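Local coordinates for protein HIRA (Homo sapiens, PDB 5YJE) that works with ASF1A in replication-independent chromatin assembly as the trimer-forming subunit of the H3.3 histone chaperone complex, at residues M195-S198 with A202-F205. Sequence-based numbering, arbitrary orientation.
Sequences MNLS and AYCF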
loop_
_atom_site.group_PDB
_atom_site.type_symbol
_atom_site.label_atom_id
_atom_site.label_comp_id
_atom_site.label_asym_id
_atom_site.label_seq_id
_atom_site.Cartn_x
_atom_site.Cartn_y
_atom_site.Cartn_z
ATOM N N MET B 195 7.926 -17.204 -10.757
ATOM C CA MET B 195 8.504 -17.291 -12.091
ATOM C C MET B 195 9.707 -18.225 -12.006
ATOM O O MET B 195 10.711 -17.901 -11.356
ATOM C CB MET B 195 8.912 -15.905 -12.581
ATOM C CG MET B 195 7.834 -14.857 -12.390
ATOM S SD MET B 195 6.701 -14.744 -13.795
ATOM C CE MET B 195 5.147 -15.108 -13.009
ATOM N N ASN B 196 9.590 -19.392 -12.633
ATOM C CA ASN B 196 10.675 -20.355 -12.728
ATOM C C ASN B 196 11.345 -20.167 -14.090
ATOM O O ASN B 196 10.747 -20.483 -15.132
ATOM C CB ASN B 196 10.160 -21.784 -12.565
ATOM C CG ASN B 196 11.162 -22.682 -11.886
ATOM O OD1 ASN B 196 11.161 -22.822 -10.697
ATOM N ND2 ASN B 196 12.081 -23.227 -12.644
ATOM N N LEU B 197 12.574 -19.643 -14.072
ATOM C CA LEU B 197 13.367 -19.346 -15.255
ATOM C C LEU B 197 14.179 -20.567 -15.702
ATOM O O LEU B 197 14.489 -21.482 -14.920
ATOM C CB LEU B 197 14.320 -18.179 -14.994
ATOM C CG LEU B 197 13.745 -16.847 -14.491
ATOM C CD1 LEU B 197 14.826 -15.772 -14.457
ATOM C CD2 LEU B 197 12.589 -16.392 -15.343
ATOM N N SER B 198 14.548 -20.556 -16.985
ATOM C CA SER B 198 15.265 -21.688 -17.560
ATOM C C SER B 198 16.677 -21.832 -16.995
ATOM O O SER B 198 17.223 -22.936 -17.017
ATOM C CB SER B 198 15.322 -21.569 -19.085
ATOM O OG SER B 198 16.161 -20.498 -19.475
ATOM N N ALA B 202 14.372 -19.159 -9.653
ATOM C CA ALA B 202 12.963 -18.897 -9.428
ATOM C C ALA B 202 12.808 -17.666 -8.541
ATOM O O ALA B 202 13.465 -17.546 -7.493
ATOM C CB ALA B 202 12.292 -20.105 -8.795
ATOM N N TYR B 203 11.957 -16.747 -8.974
ATOM C CA TYR B 203 11.657 -15.535 -8.230
ATOM C C TYR B 203 10.177 -15.541 -7.905
ATOM O O TYR B 203 9.346 -15.818 -8.774
ATOM C CB TYR B 203 11.990 -14.276 -9.025
ATOM C CG TYR B 203 13.435 -14.131 -9.415
ATOM C CD1 TYR B 203 13.935 -14.700 -10.595
ATOM C CD2 TYR B 203 14.309 -13.423 -8.601
ATOM C CE1 TYR B 203 15.269 -14.542 -10.937
ATOM C CE2 TYR B 203 15.617 -13.267 -8.924
ATOM C CZ TYR B 203 16.105 -13.821 -10.080
ATOM O OH TYR B 203 17.438 -13.636 -10.353
ATOM N N CYS B 204 9.843 -15.233 -6.671
ATOM C CA CYS B 204 8.457 -15.042 -6.328
ATOM C C CYS B 204 8.298 -13.606 -5.850
ATOM O O CYS B 204 9.273 -12.977 -5.411
ATOM C CB CYS B 204 8.013 -16.044 -5.268
ATOM S SG CYS B 204 8.415 -15.506 -3.638
ATOM N N PHE B 205 7.080 -13.072 -5.978
ATOM C CA PHE B 205 6.800 -11.722 -5.507
ATOM C C PHE B 205 6.145 -11.806 -4.132
ATOM O O PHE B 205 5.100 -12.441 -3.972
ATOM C CB PHE B 205 5.915 -10.932 -6.473
ATOM C CG PHE B 205 5.872 -9.470 -6.143
ATOM C CD1 PHE B 205 6.817 -8.604 -6.656
ATOM C CD2 PHE B 205 4.934 -8.978 -5.252
ATOM C CE1 PHE B 205 6.810 -7.245 -6.301
ATOM C CE2 PHE B 205 4.917 -7.643 -4.913
ATOM C CZ PHE B 205 5.863 -6.773 -5.436
#
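Leu-197 meets the ring of Tyr-203 at its edge: CD1 of Leu-197 lies near the ring plane, 3.8 Å from CE1 of Tyr-203, and the two side chains run obliquely across each other. Both first torsions set CG beside the backbone N (-55° in Leu-197, -61° in Tyr-203), and with chi2 of Leu-197 extended its CD1 methyl reaches the ring. Met-195 shares this face with Tyr-203; its CB lies 3.8 Å from O of Tyr-203, and bends at chi2 and chi3 lead the thioether away. Beneath these side chains Met-195 and Tyr-203 form an antiparallel hydrogen-bonded pair: N of Met-195 gives a nearly straight bond of 2.8 Å to O of Tyr-203, and N of Tyr-203 returns one of 2.9 Å to O of Met-195. That carbonyl also takes a CA-H contact from Ala-202, which faces Asn-196 in the adjoining non-hydrogen-bonded pair. In this C-terminal part of HIRA, strands 193-196 and 201-206 make the inner hairpin of a four-stranded antiparallel sheet, consistent with a beta-propeller blade. Ile-174 of helix 172-175 packs on Met-195, Leu-197 and Tyr-203; Tyr-203 also touches Trp-212 and Leu-214 of strand 211-217 and Leu-130 of the second subunit.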